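Local coordinates for putative uncharacterized protein (Dictyostelium purpureum, PDB 4R12), which probably serves as the nicastrin subunit of gamma-secretase, the complex that cleaves integral membrane proteins such as Notch receptors within the membrane, at residues D554-S558 with K559-K563; S183-C186 with L187-F191; I564-S567 with S568-I571. All blocks are in the same frame, centred on the assembly; numbering follows the deposited sequence.

Following the chain, contact 2 comes first: residues 183-191 form the short helix 183-189 and its exit toward strand 192-203. Far later, contact 1 closes the turn of the hairpin made by strands 553-556 and 561-564, and contact 3 follows at once in the loop leading to strand 572-575, where a glycan is attached. The three lie in series, none enclosing or crossing another, yet they gather in space. Leu187 of contact 2 packs on Trp562 of contact 1 and on Ile564 of contact 3, Ser183 meets Ile571, and Asp554 touches Val565. The helix end, the hairpin and the glycosylated loop are thus tied together.

Contact 1: residues D554-S558 with K559-K563; sequences DFDTS and KNVWK
Phe555 and Trp562 meet in a T-shaped stack across a non-hydrogen-bonded pair of the antiparallel hairpin. The phenyl presents its edge to the indole face, the planes 78° apart, and Phe555 CD1 sits over the centre of the indole at 4.0 Å from Trp562 CD2. With CG anti to the backbone N (chi1 -172°), the Phe555 ring leans across toward the turn end of the partner strand, bringing CZ to 3.8 Å from ND2 of Asn560, whose amide stands nearly upright to the ring. A large aromatic suits position 562 because the residue is buried, also touched by Phe489 and Leu549, while its NE1 finds weak hydrogen bonds at Glu193 and Gly490.

Backbone bonds hold the strands on either side of this stack. Asp554 and Lys563 exchange a pair, the shorter from Lys563 N to Asp554 O at 2.7 Å; Asp556 and Val561 exchange another. Opposite Asp556 the second strand has two residues, Asn560 and Val561, a G1 beta bulge. Asn560 has a positive phi (49°) there, which asparagine tolerates better than most residues.

Asp556 organises the turn with its carboxylate. Its OD1 accepts from Ser558 N at 3.0 Å, closing an Asx turn, and its OD2 accepts from Lys559 N at 2.9 Å. Both donors come from above the carboxylate plane. Lys559 crosses the acid at about a right angle, its CB 3.2 Å from Asp556 OD2, whereas Lys563 lies alongside and forms a long salt bridge, NZ to Asp556 OD2 at 3.8 Å.

Each carboxylate oxygen therefore holds a turn N-H, and a lysine adds opposite charge nearby. This setting would probably favour the ionised form of Asp556, so that one short acidic side chain fixes the turn on one face of the hairpin while the aromatic pair fixes the other.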
# COMPACT_ATOMS: atom_id res chain seq x y z
N ASP A 554 -19.80 8.99 6.98
CA ASP A 554 -21.10 8.45 6.58
C ASP A 554 -21.53 9.15 5.28
O ASP A 554 -21.10 10.27 5.00
CB ASP A 554 -22.14 8.65 7.68
CG ASP A 554 -23.44 7.91 7.39
OD1 ASP A 554 -23.41 6.93 6.61
OD2 ASP A 554 -24.49 8.29 7.95
N PHE A 555 -22.34 8.47 4.47
CA PHE A 555 -22.82 9.10 3.25
C PHE A 555 -24.26 9.57 3.39
O PHE A 555 -25.17 8.77 3.61
CB PHE A 555 -22.69 8.16 2.06
CG PHE A 555 -22.98 8.83 0.74
CD1 PHE A 555 -22.01 9.61 0.13
CD2 PHE A 555 -24.22 8.70 0.13
CE1 PHE A 555 -22.27 10.24 -1.07
CE2 PHE A 555 -24.49 9.32 -1.07
CZ PHE A 555 -23.51 10.10 -1.67
N ASP A 556 -24.45 10.87 3.25
CA ASP A 556 -25.78 11.47 3.29
C ASP A 556 -26.39 11.46 1.89
O ASP A 556 -25.97 12.22 1.02
CB ASP A 556 -25.71 12.90 3.83
CG ASP A 556 -27.04 13.63 3.74
OD1 ASP A 556 -28.09 12.97 3.91
OD2 ASP A 556 -27.04 14.85 3.51
N THR A 557 -27.39 10.60 1.67
CA THR A 557 -28.02 10.52 0.35
C THR A 557 -28.93 11.73 0.08
O THR A 557 -29.35 11.95 -1.06
CB THR A 557 -28.85 9.23 0.21
OG1 THR A 557 -28.28 8.20 1.02
CG2 THR A 557 -28.87 8.78 -1.25
N SER A 558 -29.22 12.50 1.13
CA SER A 558 -29.97 13.75 0.98
C SER A 558 -29.16 14.79 0.20
O SER A 558 -29.46 15.07 -0.96
CB SER A 558 -30.37 14.30 2.35
OG SER A 558 -30.89 15.62 2.26
N LYS A 559 -28.14 15.34 0.85
CA LYS A 559 -27.24 16.31 0.20
C LYS A 559 -26.31 15.64 -0.81
O LYS A 559 -25.50 16.32 -1.46
CB LYS A 559 -26.40 17.05 1.25
CG LYS A 559 -27.14 18.10 2.08
CD LYS A 559 -26.27 18.54 3.25
CE LYS A 559 -24.83 18.81 2.81
NZ LYS A 559 -23.86 18.90 3.94
N ASN A 560 -26.42 14.32 -0.93
CA ASN A 560 -25.54 13.51 -1.78
C ASN A 560 -24.07 13.83 -1.55
O ASN A 560 -23.33 14.18 -2.48
CB ASN A 560 -25.90 13.69 -3.25
CG ASN A 560 -25.61 12.44 -4.07
OD1 ASN A 560 -24.72 12.42 -4.91
ND2 ASN A 560 -26.37 11.37 -3.81
N VAL A 561 -23.64 13.68 -0.29
CA VAL A 561 -22.30 14.10 0.12
C VAL A 561 -21.77 13.22 1.26
O VAL A 561 -22.54 12.65 2.03
CB VAL A 561 -22.32 15.58 0.57
CG1 VAL A 561 -23.05 15.74 1.90
CG2 VAL A 561 -20.92 16.12 0.67
N TRP A 562 -20.45 13.09 1.34
CA TRP A 562 -19.83 12.45 2.49
C TRP A 562 -19.92 13.38 3.70
O TRP A 562 -19.77 14.59 3.55
CB TRP A 562 -18.35 12.10 2.23
CG TRP A 562 -18.11 10.99 1.25
CD1 TRP A 562 -17.66 11.11 -0.03
CD2 TRP A 562 -18.29 9.58 1.48
NE1 TRP A 562 -17.55 9.87 -0.62
CE2 TRP A 562 -17.93 8.91 0.29
CE3 TRP A 562 -18.71 8.82 2.58
CZ2 TRP A 562 -17.98 7.53 0.16
CZ3 TRP A 562 -18.77 7.44 2.45
CH2 TRP A 562 -18.41 6.80 1.25
N LYS A 563 -20.17 12.82 4.89
CA LYS A 563 -20.18 13.58 6.14
C LYS A 563 -19.23 12.99 7.18
O LYS A 563 -19.13 11.77 7.31
CB LYS A 563 -21.60 13.63 6.72
CG LYS A 563 -22.55 14.60 6.04
CD LYS A 563 -22.73 15.87 6.86
CE LYS A 563 -23.86 16.74 6.33
NZ LYS A 563 -25.21 16.15 6.54

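Contact 2: residues S183-C186 with L187-F191; sequences SETC and LRRGF
Phe191 N donates to Cys186 O at 2.9 Å, a 6→1 bond spanning the helix end, and Gly190 N bonds to Leu187 O at 3.0 Å inside it. Within the helix, Leu187 N reaches Ser183 O at 2.9 Å, and Arg188 and Arg189 bond back to Glu184 and Thr185. On the exposed side Glu184 and Arg188 run side by side, one turn apart, as a salt bridge, but their charged atoms are modelled too close for its details to be trusted.

Thr185 CG2 lies 3.9 Å from Arg189 NE, the two side chains running alongside each other, while its OG1 is hydrogen-bonded to Asn182. Cys186 is joined by a disulfide to Cys192 just past the turn, tying the helix end to the strand that follows. Phe191 lays one ring face over CB of Arg189. Leu187, whose CB is 3.2 Å from Ser183 O, suits the buried side, where it packs on Trp562, Ile564 and Thr573.

The paired bonds, with Gly190 taking the positive phi (73°) that a residue lacking CB adopts readily, make a Schellman motif that ends helix 183-189.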
# COMPACT_ATOMS: atom_id res chain seq x y z
N SER A 183 -10.82 18.60 5.73
CA SER A 183 -11.75 17.62 5.19
C SER A 183 -13.21 18.07 5.26
O SER A 183 -13.97 17.84 4.34
CB SER A 183 -11.59 16.28 5.91
OG SER A 183 -10.33 15.71 5.60
N GLU A 184 -13.59 18.71 6.37
CA GLU A 184 -14.95 19.20 6.50
C GLU A 184 -15.30 20.10 5.32
O GLU A 184 -16.34 19.95 4.69
CB GLU A 184 -15.13 19.95 7.83
CG GLU A 184 -16.37 20.83 7.89
CD GLU A 184 -16.05 22.30 7.67
OE1 GLU A 184 -15.41 22.93 8.55
OE2 GLU A 184 -16.44 22.82 6.60
N THR A 185 -14.38 21.00 4.99
CA THR A 185 -14.57 21.97 3.93
C THR A 185 -14.62 21.35 2.53
O THR A 185 -15.54 21.64 1.76
CB THR A 185 -13.46 23.02 3.96
OG1 THR A 185 -13.42 23.65 5.25
CG2 THR A 185 -13.68 24.08 2.88
N CYS A 186 -13.65 20.51 2.18
CA CYS A 186 -13.62 19.97 0.84
C CYS A 186 -14.75 18.95 0.65
O CYS A 186 -15.31 18.85 -0.43
CB CYS A 186 -12.25 19.36 0.50
SG CYS A 186 -11.81 17.85 1.38
N LEU A 187 -15.10 18.21 1.70
CA LEU A 187 -16.22 17.27 1.56
C LEU A 187 -17.54 18.00 1.30
O LEU A 187 -18.31 17.61 0.43
CB LEU A 187 -16.36 16.38 2.79
CG LEU A 187 -15.41 15.19 2.95
CD1 LEU A 187 -15.75 14.44 4.23
CD2 LEU A 187 -15.44 14.22 1.75
N ARG A 188 -17.80 19.07 2.06
CA ARG A 188 -19.01 19.87 1.88
C ARG A 188 -19.17 20.37 0.45
O ARG A 188 -20.27 20.38 -0.11
CB ARG A 188 -19.01 21.06 2.86
CG ARG A 188 -20.25 21.95 2.77
CD ARG A 188 -20.23 23.07 3.80
NE ARG A 188 -19.07 23.95 3.66
CZ ARG A 188 -18.18 24.16 4.63
NH1 ARG A 188 -18.33 23.54 5.79
NH2 ARG A 188 -17.15 24.97 4.44
N ARG A 189 -18.05 20.75 -0.17
CA ARG A 189 -18.09 21.29 -1.53
C ARG A 189 -17.99 20.22 -2.61
O ARG A 189 -18.13 20.51 -3.80
CB ARG A 189 -16.96 22.30 -1.73
CG ARG A 189 -17.04 23.46 -0.74
CD ARG A 189 -16.01 24.53 -1.04
NE ARG A 189 -15.95 25.51 0.04
CZ ARG A 189 -15.44 26.73 -0.08
NH1 ARG A 189 -14.95 27.13 -1.25
NH2 ARG A 189 -15.43 27.55 0.96
N GLY A 190 -17.75 18.98 -2.20
CA GLY A 190 -17.62 17.89 -3.15
C GLY A 190 -16.32 17.94 -3.93
O GLY A 190 -16.26 17.51 -5.08
N PHE A 191 -15.27 18.46 -3.28
CA PHE A 191 -13.97 18.64 -3.91
C PHE A 191 -12.94 17.61 -3.44
O PHE A 191 -11.76 17.75 -3.72
CB PHE A 191 -13.41 20.05 -3.61
CG PHE A 191 -14.15 21.17 -4.29
CD1 PHE A 191 -14.98 20.92 -5.37
CD2 PHE A 191 -14.01 22.47 -3.84
CE1 PHE A 191 -15.67 21.95 -5.99
CE2 PHE A 191 -14.69 23.51 -4.46
CZ PHE A 191 -15.52 23.25 -5.53

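Contact 3: residues I564-S567 with S568-I571; sequences IVNS and SYPI. With NAG (2-acetamido-2-deoxy-beta-D-glucopyranose), chain F.
Tyr569 lays one ring face against the C6 of the N-acetylglucosamine (NAG) attached to Asn566, the carbon standing 3.3 Å above the ring plane and displaced toward the rim. The sugar ring oxygen follows, with NAG O5 3.2 Å from Tyr569 CE2. A flat aromatic suits this place because its face can carry the C6 methylene of the sugar; on the protein side the tyrosine also touches Ser550 and Leu551.

Asn566 ND2 is bonded covalently to NAG C1, which leaves OD1 for the protein: it accepts from Ser568 N at 2.9 Å, an Asx turn that fixes the rotation of the amide. Asn566 CG is anti to the backbone N (chi1 -169°), which swings the amide over the turn, toward Ser568 N. Asn566 O takes a weak hydrogen bond from Tyr569 N at 3.4 Å, closing a type I beta turn.

Behind the turn, Ile564 CD1 meets Ile571 CG2 at 3.8 Å, the two branched side chains crossing at a slant and both resting on Ser183 and Phe553. Ile571 CG1 also lies 4.1 Å from Ser567 CA, an apolar underside to the loop.

With an alanine in place of Tyr569, the support beneath C6 and O5 would be gone and the sugar is likely to turn more freely about its link to Asn566.

Asn566, Ser567 and Ser568 form an Asn-X-Ser sequon, its Asx turn and beta turn presenting the N-linked glycan from the loop between strands 561-564 and 572-575.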
# COMPACT_ATOMS: atom_id res chain seq x y z
N ILE A 564 -18.53 13.85 7.92
CA ILE A 564 -17.74 13.40 9.06
C ILE A 564 -18.64 13.30 10.29
O ILE A 564 -19.08 14.30 10.83
CB ILE A 564 -16.56 14.33 9.35
CG1 ILE A 564 -15.66 14.47 8.12
CG2 ILE A 564 -15.76 13.81 10.53
CD1 ILE A 564 -14.56 15.51 8.29
N VAL A 565 -18.91 12.07 10.74
CA VAL A 565 -19.78 11.86 11.89
C VAL A 565 -18.97 11.61 13.16
O VAL A 565 -19.51 11.70 14.26
CB VAL A 565 -20.73 10.68 11.64
CG1 VAL A 565 -21.66 10.99 10.47
CG2 VAL A 565 -19.94 9.40 11.36
N ASN A 566 -17.70 11.28 13.04
CA ASN A 566 -16.86 11.03 14.21
C ASN A 566 -15.40 11.20 13.91
O ASN A 566 -14.81 10.36 13.31
CB ASN A 566 -17.14 9.65 14.75
CG ASN A 566 -16.52 9.41 16.11
OD1 ASN A 566 -15.52 9.99 16.46
ND2 ASN A 566 -17.11 8.53 16.85
N SER A 567 -14.81 12.29 14.36
CA SER A 567 -13.43 12.62 14.03
C SER A 567 -12.41 11.86 14.87
O SER A 567 -11.21 12.06 14.71
CB SER A 567 -13.20 14.12 14.16
OG SER A 567 -13.89 14.64 15.28
N SER A 568 -12.87 10.98 15.75
CA SER A 568 -11.97 10.13 16.51
C SER A 568 -11.36 9.05 15.61
O SER A 568 -10.30 8.52 15.90
CB SER A 568 -12.68 9.48 17.69
OG SER A 568 -13.13 10.46 18.61
N TYR A 569 -12.06 8.72 14.53
CA TYR A 569 -11.56 7.76 13.54
C TYR A 569 -10.63 8.50 12.56
O TYR A 569 -10.61 9.74 12.54
CB TYR A 569 -12.72 7.08 12.81
CG TYR A 569 -13.53 6.13 13.69
CD1 TYR A 569 -13.01 4.90 14.07
CD2 TYR A 569 -14.81 6.46 14.12
CE1 TYR A 569 -13.74 4.02 14.87
CE2 TYR A 569 -15.55 5.59 14.91
CZ TYR A 569 -15.01 4.38 15.28
OH TYR A 569 -15.74 3.51 16.06
N PRO A 570 -9.84 7.75 11.77
CA PRO A 570 -8.93 8.48 10.87
C PRO A 570 -9.70 9.26 9.80
O PRO A 570 -10.58 8.70 9.15
CB PRO A 570 -8.06 7.37 10.25
CG PRO A 570 -8.78 6.10 10.51
CD PRO A 570 -9.59 6.30 11.77
N ILE A 571 -9.37 10.53 9.64
CA ILE A 571 -10.03 11.35 8.63
C ILE A 571 -9.03 11.82 7.58
O ILE A 571 -8.29 12.77 7.81
CB ILE A 571 -10.70 12.59 9.24
CG1 ILE A 571 -11.71 12.19 10.30
CG2 ILE A 571 -11.36 13.43 8.12
CD1 ILE A 571 -12.83 11.31 9.78
C1 NAG F . -16.35 7.99 18.27
C2 NAG F . -17.39 7.45 19.20
C3 NAG F . -16.83 6.55 20.28
C4 NAG F . -15.73 5.64 19.77
C5 NAG F . -14.78 6.37 18.86
C6 NAG F . -13.77 5.46 18.17
C7 NAG F . -19.21 8.91 19.14
C8 NAG F . -19.23 10.27 18.51
N2 NAG F . -18.10 8.58 19.74
O3 NAG F . -17.89 5.70 20.72
O4 NAG F . -15.07 5.08 20.87
O5 NAG F . -15.62 6.88 17.85
O6 NAG F . -12.48 5.50 18.75
O7 NAG F . -20.13 8.12 19.10